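Local coordinates for uncharacterized protein (Yersinia pestis, PDB 4RGI) that is of unknown function but folds as a small KTSC domain, an antiparallel sheet packed against two helices, at residues 39-44 against 65-70; 12-17 against 26-31. One frame throughout, in Å; residues are numbered along the deposited sequence.

Contact 1 of 2, residues 39-44 against 65-70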
ATOM      1  N   LEU A  39       4.808  -0.561   7.706  1.00  9.86           N
ATOM      2  CA  LEU A  39       4.642   0.068   9.006  1.00  9.94           C
ATOM      3  C   LEU A  39       5.273   1.430   9.019  1.00 13.06           C
ATOM      4  O   LEU A  39       6.312   1.636   8.416  1.00 14.04           O
ATOM      5  CB  LEU A  39       5.254  -0.797  10.105  1.00 13.30           C
ATOM      6  CG  LEU A  39       4.754  -2.229  10.151  1.00 22.77           C
ATOM      7  CD1 LEU A  39       5.394  -2.928  11.321  1.00 20.36           C
ATOM      8  CD2 LEU A  39       3.272  -2.211  10.312  1.00 23.47           C
ATOM      9  N   GLY A  40       4.633   2.369   9.695  1.00 10.88           N
ATOM     10  CA  GLY A  40       5.210   3.682   9.874  1.00 15.93           C
ATOM     11  C   GLY A  40       5.129   4.524   8.623  1.00 14.37           C
ATOM     12  O   GLY A  40       6.040   5.269   8.323  1.00 14.15           O
ATOM     13  N   VAL A  41       4.017   4.401   7.910  1.00 12.59           N
ATOM     14  CA  VAL A  41       3.774   5.139   6.679  1.00 10.59           C
ATOM     15  C   VAL A  41       2.925   6.366   6.970  1.00 13.32           C
ATOM     16  O   VAL A  41       1.835   6.238   7.525  1.00 13.04           O
ATOM     17  CB  VAL A  41       3.063   4.230   5.638  1.00 10.48           C
ATOM     18  CG1 VAL A  41       2.760   4.981   4.366  1.00 12.25           C
ATOM     19  CG2 VAL A  41       3.931   3.024   5.345  1.00  8.69           C
ATOM     20  N   PRO A  42       3.418   7.559   6.596  1.00 11.68           N
ATOM     21  CA  PRO A  42       2.683   8.794   6.854  1.00 15.47           C
ATOM     22  C   PRO A  42       1.446   8.923   5.982  1.00 14.90           C
ATOM     23  O   PRO A  42       1.404   8.409   4.872  1.00 15.10           O
ATOM     24  CB  PRO A  42       3.700   9.887   6.518  1.00 14.85           C
ATOM     25  CG  PRO A  42       4.615   9.268   5.559  1.00 17.41           C
ATOM     26  CD  PRO A  42       4.714   7.821   5.954  1.00 10.27           C
ATOM     27  N   GLU A  43       0.438   9.617   6.490  1.00 14.73           N
ATOM     28  CA  GLU A  43      -0.820   9.722   5.768  1.00 19.47           C
ATOM     29  C   GLU A  43      -0.640  10.381   4.400  1.00 15.80           C
ATOM     30  O   GLU A  43      -1.295   9.992   3.440  1.00 16.27           O
ATOM     31  CB  GLU A  43      -1.845  10.490   6.607  1.00 27.10           C
ATOM     32  CG  GLU A  43      -3.215  10.599   5.955  1.00 35.79           C
ATOM     33  CD  GLU A  43      -4.248  11.248   6.860  1.00 55.48           C
ATOM     34  OE1 GLU A  43      -3.941  11.478   8.049  1.00 64.53           O
ATOM     35  OE2 GLU A  43      -5.369  11.526   6.381  1.00 61.99           O
ATOM     36  N   ARG A  44       0.265  11.355   4.296  1.00 16.09           N
ATOM     37  CA  ARG A  44       0.499  12.006   3.018  1.00 14.35           C
ATOM     38  C   ARG A  44       0.952  11.014   1.953  1.00 13.76           C
ATOM     39  O   ARG A  44       0.584  11.144   0.795  1.00 13.54           O
ATOM     40  CB  ARG A  44       1.525  13.123   3.168  1.00 21.96           C
ATOM     41  CG  ARG A  44       1.838  13.882   1.873  1.00 17.43           C
ATOM     42  CD  ARG A  44       0.577  14.473   1.231  1.00 19.54           C
ATOM     43  NE  ARG A  44       0.908  15.305   0.080  1.00 18.36           N
ATOM     44  CZ  ARG A  44      -0.000  15.838  -0.740  1.00 21.01           C
ATOM     45  NH1 ARG A  44      -1.288  15.635  -0.532  1.00 16.73           N
ATOM     46  NH2 ARG A  44       0.386  16.580  -1.760  1.00 24.17           N
ATOM     47  N   GLY A  65      10.758  -1.164   0.019  1.00 13.74           N
ATOM     48  CA  GLY A  65      12.046  -1.129   0.675  1.00 13.58           C
ATOM     49  C   GLY A  65      12.321   0.111   1.487  1.00 18.07           C
ATOM     50  O   GLY A  65      13.417   0.274   2.014  1.00 18.99           O
ATOM     51  N   LYS A  66      11.335   0.995   1.585  1.00 11.22           N
ATOM     52  CA  LYS A  66      11.512   2.234   2.329  1.00 12.74           C
ATOM     53  C   LYS A  66      10.769   2.215   3.663  1.00 18.31           C
ATOM     54  O   LYS A  66      10.951   3.094   4.502  1.00 17.52           O
ATOM     55  CB  LYS A  66      11.064   3.426   1.484  1.00 11.98           C
ATOM     56  CG  LYS A  66      11.925   3.561   0.229  1.00 19.98           C
ATOM     57  CD  LYS A  66      12.146   4.984  -0.180  1.00 27.19           C
ATOM     58  CE  LYS A  66      13.303   5.063  -1.168  1.00 27.68           C
ATOM     59  NZ  LYS A  66      13.035   4.231  -2.362  1.00 29.91           N
ATOM     60  N   PHE A  67       9.913   1.216   3.845  1.00 11.81           N
ATOM     61  CA  PHE A  67       9.226   1.006   5.113  1.00 10.60           C
ATOM     62  C   PHE A  67       9.278  -0.469   5.464  1.00 20.37           C
ATOM     63  O   PHE A  67       9.237  -1.325   4.574  1.00 14.17           O
ATOM     64  CB  PHE A  67       7.763   1.473   5.047  1.00 10.94           C
ATOM     65  CG  PHE A  67       7.610   2.901   4.663  1.00 10.25           C
ATOM     66  CD1 PHE A  67       7.597   3.893   5.638  1.00 10.60           C
ATOM     67  CD2 PHE A  67       7.488   3.268   3.328  1.00 11.21           C
ATOM     68  CE1 PHE A  67       7.468   5.220   5.277  1.00 10.71           C
ATOM     69  CE2 PHE A  67       7.364   4.580   2.967  1.00 17.92           C
ATOM     70  CZ  PHE A  67       7.354   5.563   3.940  1.00 14.40           C
ATOM     71  N   LEU A  68       9.376  -0.770   6.753  1.00 11.80           N
ATOM     72  CA  LEU A  68       9.350  -2.159   7.205  1.00 13.49           C
ATOM     73  C   LEU A  68       8.052  -2.818   6.778  1.00 13.28           C
ATOM     74  O   LEU A  68       6.974  -2.240   6.941  1.00 14.38           O
ATOM     75  CB  LEU A  68       9.501  -2.226   8.721  1.00 16.47           C
ATOM     76  CG  LEU A  68       9.912  -3.521   9.417  1.00 26.44           C
ATOM     77  CD1 LEU A  68      10.422  -3.153  10.789  1.00 23.33           C
ATOM     78  CD2 LEU A  68       8.755  -4.491   9.552  1.00 32.59           C
ATOM     79  N   CYS A  69       8.151  -4.035   6.257  1.00 11.96           N
ATOM     80  CA  CYS A  69       6.938  -4.728   5.857  1.00 13.47           C
ATOM     81  C   CYS A  69       6.869  -6.157   6.338  1.00 13.74           C
ATOM     82  O   CYS A  69       7.885  -6.786   6.662  1.00 17.90           O
ATOM     83  CB  CYS A  69       6.768  -4.682   4.343  1.00 16.99           C
ATOM     84  SG  CYS A  69       7.768  -5.817   3.413  1.00 21.19           S
ATOM     85  N   ARG A  70       5.646  -6.648   6.436  1.00 12.72           N
ATOM     86  CA  ARG A  70       5.413  -8.030   6.795  1.00 14.09           C
ATOM     87  C   ARG A  70       4.271  -8.585   5.958  1.00 13.12           C
ATOM     88  O   ARG A  70       3.312  -7.877   5.628  1.00 16.70           O
ATOM     89  CB  ARG A  70       5.110  -8.159   8.284  1.00 21.49           C
ATOM     90  CG  ARG A  70       3.912  -7.384   8.733  1.00 23.58           C
ATOM     91  CD  ARG A  70       3.778  -7.382  10.238  1.00 34.53           C
ATOM     92  NE  ARG A  70       2.598  -6.626  10.645  1.00 39.42           N
ATOM     93  CZ  ARG A  70       2.462  -6.042  11.828  1.00 42.45           C
ATOM     94  NH1 ARG A  70       3.439  -6.131  12.719  1.00 41.28           N
ATOM     95  NH2 ARG A  70       1.356  -5.366  12.118  1.00 41.45           N
TER
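Leu39 and Val41 meet Phe67 and Leu68 in a largely apolar surface contact, where the turn that leads from strand 34-39 into helix 43-51 passes the loop that returns from helix 55-63 to the edge strand 69-72. One backbone hydrogen bond ties the two, from Leu39 N to Leu68 O at 2.8 Å, with the donor nearly in line with the carbonyl bond (C=O...N 168°). Next to this bond the Phe67 side chain points to the turn. Its chi1 of -57° sets the ring beside its own backbone N, where Val41 CG2 lies over one face in a CH-pi contact, 3.9 Å from the ring centroid. Pro42, the N-cap residue of helix 43-51, adds its CD at 3.8 Å from Phe67 CE1, and Gly40 O lies obliquely to the ring, 3.4 Å from the same CE1. Gly40 itself makes the bend with a positive phi of 75°. On the other flank Leu39 and Leu68 run side by side, CD1 to CD2 4.1 Å, while the Arg70 side chain crosses that of Leu39 at about a right angle and turns one face of its guanidinium to the leucine methyls. Gln37 takes the Arg70 NE hydrogen bond. The guanidinium therefore meets Leu39 by van der Waals contact alone and bonds to the neighbouring strand, so that a single backbone hydrogen bond, with van der Waals contacts around it, joins turn and loop.

Contact 2 of 2, residues 12-17 against 26-31. With SO4 (sulfate ion), chain B.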
ATOM      1  N   SER A  12      -1.809  -3.241 -12.770  1.00 20.13           N
ATOM      2  CA  SER A  12      -1.354  -4.527 -13.272  1.00 23.41           C
ATOM      3  C   SER A  12      -0.703  -5.348 -12.156  1.00 29.28           C
ATOM      4  O   SER A  12      -0.510  -6.554 -12.294  1.00 30.50           O
ATOM      5  CB  SER A  12      -0.382  -4.338 -14.437  1.00 21.46           C
ATOM      6  OG  SER A  12       0.841  -3.753 -14.025  1.00 27.04           O
ATOM      7  N   ARG A  13      -0.375  -4.702 -11.043  1.00 21.04           N
ATOM      8  CA  ARG A  13       0.347  -5.400  -9.985  1.00 18.45           C
ATOM      9  C   ARG A  13      -0.371  -5.406  -8.650  1.00 18.40           C
ATOM     10  O   ARG A  13      -0.125  -6.271  -7.808  1.00 19.33           O
ATOM     11  CB  ARG A  13       1.724  -4.778  -9.818  1.00 20.74           C
ATOM     12  CG  ARG A  13       2.579  -4.925 -11.060  1.00 27.87           C
ATOM     13  CD  ARG A  13       3.685  -3.944 -11.053  1.00 23.14           C
ATOM     14  NE  ARG A  13       4.585  -4.153  -9.920  1.00 22.93           N
ATOM     15  CZ  ARG A  13       5.582  -3.330  -9.630  1.00 30.50           C
ATOM     16  NH1 ARG A  13       5.777  -2.262 -10.389  1.00 33.84           N
ATOM     17  NH2 ARG A  13       6.373  -3.558  -8.583  1.00 29.99           N
ATOM     18  N   ILE A  14      -1.255  -4.435  -8.450  1.00 14.87           N
ATOM     19  CA  ILE A  14      -1.885  -4.245  -7.151  1.00 12.22           C
ATOM     20  C   ILE A  14      -3.398  -4.341  -7.260  1.00 13.31           C
ATOM     21  O   ILE A  14      -4.002  -3.765  -8.165  1.00 15.57           O
ATOM     22  CB  ILE A  14      -1.462  -2.886  -6.548  1.00 13.57           C
ATOM     23  CG1 ILE A  14       0.049  -2.910  -6.276  1.00  8.81           C
ATOM     24  CG2 ILE A  14      -2.257  -2.578  -5.265  1.00 14.15           C
ATOM     25  CD1 ILE A  14       0.696  -1.545  -5.993  1.00 11.14           C
ATOM     26  N   LEU A  15      -4.013  -5.083  -6.346  1.00 13.67           N
ATOM     27  CA  LEU A  15      -5.466  -5.258  -6.356  1.00 12.14           C
ATOM     28  C   LEU A  15      -6.216  -4.281  -5.449  1.00 12.58           C
ATOM     29  O   LEU A  15      -7.283  -3.782  -5.809  1.00 14.85           O
ATOM     30  CB  LEU A  15      -5.822  -6.691  -5.957  1.00 15.02           C
ATOM     31  CG  LEU A  15      -5.419  -7.800  -6.929  1.00 23.95           C
ATOM     32  CD1 LEU A  15      -5.668  -9.144  -6.288  1.00 31.74           C
ATOM     33  CD2 LEU A  15      -6.213  -7.683  -8.222  1.00 28.96           C
ATOM     34  N   SER A  16      -5.667  -4.006  -4.268  1.00 12.19           N
ATOM     35  CA  SER A  16      -6.325  -3.119  -3.316  1.00 11.29           C
ATOM     36  C   SER A  16      -5.328  -2.544  -2.307  1.00 11.89           C
ATOM     37  O   SER A  16      -4.275  -3.118  -2.071  1.00 11.33           O
ATOM     38  CB  SER A  16      -7.454  -3.838  -2.556  1.00 16.61           C
ATOM     39  OG  SER A  16      -6.954  -4.922  -1.782  1.00 19.59           O
ATOM     40  N   ILE A  17      -5.692  -1.404  -1.730  1.00 11.54           N
ATOM     41  CA  ILE A  17      -4.821  -0.654  -0.829  1.00 11.55           C
ATOM     42  C   ILE A  17      -5.640  -0.145   0.319  1.00 13.44           C
ATOM     43  O   ILE A  17      -6.695   0.445   0.095  1.00 12.76           O
ATOM     44  CB  ILE A  17      -4.158   0.548  -1.527  1.00  7.64           C
ATOM     45  CG1 ILE A  17      -3.288   0.097  -2.695  1.00 10.29           C
ATOM     46  CG2 ILE A  17      -3.297   1.353  -0.540  1.00  8.83           C
ATOM     47  CD1 ILE A  17      -2.813   1.254  -3.565  1.00  9.71           C
ATOM     48  N   LEU A  26       0.042   0.788   6.267  1.00  9.54           N
ATOM     49  CA  LEU A  26      -0.430   0.714   4.897  1.00  8.59           C
ATOM     50  C   LEU A  26      -0.552  -0.747   4.512  1.00 11.77           C
ATOM     51  O   LEU A  26       0.373  -1.502   4.745  1.00 14.67           O
ATOM     52  CB  LEU A  26       0.551   1.413   3.966  1.00  8.72           C
ATOM     53  CG  LEU A  26       0.250   1.399   2.480  1.00  9.57           C
ATOM     54  CD1 LEU A  26      -0.862   2.385   2.151  1.00 12.50           C
ATOM     55  CD2 LEU A  26       1.506   1.771   1.769  1.00 10.31           C
ATOM     56  N   GLU A  27      -1.681  -1.152   3.933  1.00 10.41           N
ATOM     57  CA  GLU A  27      -1.844  -2.551   3.552  1.00 10.44           C
ATOM     58  C   GLU A  27      -2.017  -2.642   2.046  1.00 15.77           C
ATOM     59  O   GLU A  27      -2.858  -1.957   1.468  1.00 12.65           O
ATOM     60  CB  GLU A  27      -3.036  -3.175   4.280  1.00 12.78           C
ATOM     61  CG  GLU A  27      -3.082  -4.687   4.225  1.00 18.17           C
ATOM     62  CD  GLU A  27      -4.121  -5.258   5.190  1.00 25.77           C
ATOM     63  OE1 GLU A  27      -3.820  -5.398   6.392  1.00 26.34           O
ATOM     64  OE2 GLU A  27      -5.245  -5.527   4.742  1.00 24.93           O
ATOM     65  N   ILE A  28      -1.202  -3.476   1.413  1.00  9.50           N
ATOM     66  CA  ILE A  28      -1.228  -3.594  -0.036  1.00  8.91           C
ATOM     67  C   ILE A  28      -1.507  -5.042  -0.413  1.00 10.56           C
ATOM     68  O   ILE A  28      -0.779  -5.931   0.001  1.00 12.16           O
ATOM     69  CB  ILE A  28       0.099  -3.175  -0.675  1.00  7.85           C
ATOM     70  CG1 ILE A  28       0.493  -1.763  -0.229  1.00  6.86           C
ATOM     71  CG2 ILE A  28      -0.028  -3.248  -2.207  1.00 10.01           C
ATOM     72  CD1 ILE A  28       1.783  -1.278  -0.857  1.00  8.99           C
ATOM     73  N   GLN A  29      -2.560  -5.276  -1.184  1.00 11.20           N
ATOM     74  CA  GLN A  29      -2.794  -6.609  -1.710  1.00 12.67           C
ATOM     75  C   GLN A  29      -2.299  -6.689  -3.159  1.00 12.43           C
ATOM     76  O   GLN A  29      -2.807  -5.991  -4.029  1.00 17.46           O
ATOM     77  CB  GLN A  29      -4.273  -6.952  -1.613  1.00 13.77           C
ATOM     78  CG  GLN A  29      -4.644  -8.258  -2.277  1.00 15.55           C
ATOM     79  CD  GLN A  29      -6.117  -8.526  -2.188  1.00 21.33           C
ATOM     80  OE1 GLN A  29      -6.937  -7.606  -2.222  1.00 19.61           O
ATOM     81  NE2 GLN A  29      -6.473  -9.802  -2.077  1.00 24.31           N
ATOM     82  N   PHE A  30      -1.293  -7.520  -3.402  1.00 15.11           N
ATOM     83  CA  PHE A  30      -0.708  -7.673  -4.735  1.00 16.79           C
ATOM     84  C   PHE A  30      -1.416  -8.764  -5.554  1.00 23.87           C
ATOM     85  O   PHE A  30      -1.995  -9.687  -4.997  1.00 26.36           O
ATOM     86  CB  PHE A  30       0.780  -8.000  -4.622  1.00 17.74           C
ATOM     87  CG  PHE A  30       1.593  -6.912  -3.984  1.00 14.60           C
ATOM     88  CD1 PHE A  30       1.858  -6.926  -2.627  1.00 12.64           C
ATOM     89  CD2 PHE A  30       2.100  -5.882  -4.748  1.00 16.36           C
ATOM     90  CE1 PHE A  30       2.611  -5.918  -2.052  1.00 15.61           C
ATOM     91  CE2 PHE A  30       2.840  -4.881  -4.181  1.00 12.37           C
ATOM     92  CZ  PHE A  30       3.094  -4.892  -2.835  1.00 13.96           C
ATOM     93  N   ARG A  31      -1.359  -8.659  -6.878  1.00 20.81           N
ATOM     94  CA  ARG A  31      -2.024  -9.642  -7.732  1.00 28.90           C
ATOM     95  C   ARG A  31      -1.533 -11.072  -7.510  1.00 35.92           C
ATOM     96  O   ARG A  31      -2.332 -11.968  -7.212  1.00 43.62           O
ATOM     97  CB  ARG A  31      -1.845  -9.280  -9.203  1.00 31.83           C
ATOM     98  CG  ARG A  31      -2.684  -8.108  -9.634  1.00 33.52           C
ATOM     99  CD  ARG A  31      -3.052  -8.204 -11.094  1.00 32.36           C
ATOM    100  NE  ARG A  31      -3.967  -7.130 -11.455  1.00 32.55           N
ATOM    101  CZ  ARG A  31      -5.271  -7.288 -11.637  1.00 35.95           C
ATOM    102  NH1 ARG A  31      -5.823  -8.488 -11.504  1.00 34.39           N
ATOM    103  NH2 ARG A  31      -6.022  -6.245 -11.963  1.00 44.00           N
TER
HETATM  104  S   SO4 B 101       0.443  -0.384 -12.939  1.00 27.77           S
HETATM  105  O1  SO4 B 101       1.372  -1.466 -12.693  1.00 31.61           O
HETATM  106  O2  SO4 B 101      -0.669  -0.912 -13.719  1.00 20.21           O
HETATM  107  O3  SO4 B 101      -0.029   0.101 -11.644  1.00 24.79           O
HETATM  108  O4  SO4 B 101       1.101   0.702 -13.682  1.00 22.79           O
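Ser16 and Gln29 face each other as an antiparallel hydrogen-bonded pair and are joined twice. Gln29 N donates to Ser16 O at 2.9 Å, and Ser16 OG donates to Gln29 OE1 at 2.7 Å, in the plane of the amide and on a lone pair. The extended Gln29 chain, its CG anti to the backbone N (chi1 174°), carries OE1 to the serine. Gln29 O takes Leu15 N at 2.8 Å and, weakly, Ser16 N at 3.5 Å. Two residues of one strand thus face one of the other, a classic beta bulge in the hairpin of strands 14-20 and 25-30, and the register shifts by one between Ile14 and Ser16. Beyond the bulge Arg31 N donates to Arg13 O at 2.8 Å from well above the carbonyl plane. At the bulge Leu15 points toward the other strand, and its CD2 lies over one face of the Arg31 guanidinium, 3.4 Å from Arg31 NH1. Other polar ends are met from outside: Arg6 NE bonds to Ser16 OG and Arg6 NH2, weakly, to Gln29 OE1; Glu27 forms a salt bridge with Arg6 and accepts a hydrogen bond from Gln37 NE2; Arg13 forms a salt bridge with Asp60, and Arg31 NE bonds to Ser11 O. On the face bearing Ile14, Ile17, Ile28 and Phe30, Ile14 CG2 packs on Ile28 CG2 at 3.8 Å, and Phe59 of helix 55-63 meets the Phe30 ring edge-to-face. At the start of segment 12-17 a sulfate, probably from the crystallisation liquor, accepts Ser12 N at its O2 and Ser12 OG at its O1 (2.7 Å); Ser11, Ser54 and Gly56 also bind it.

Contacts 1 and 2 involve the same antiparallel sheet, with centres 14 Å apart and on opposite sides of the chain's centre. Contact 2 closes the hairpin of strands 14-20 and 25-30 before contact 1 begins along the chain, and strand 34-39 carries the sheet from one to the other. They touch where Val41 CG2 packs 4.0 Å from Leu26 CB, so the same methyl that covers the Phe67 ring also reaches the start of segment 26-31. Gln37 links them in a polar way, bonding Glu27 of contact 2 and Arg70 of contact 1. Each contact has a small molecule beside it, probably from the crystallisation liquor: the sulfate at Ser12, and a glycerol hydrogen-bonded to Glu43 N and about 4 Å from the Pro42 side chain.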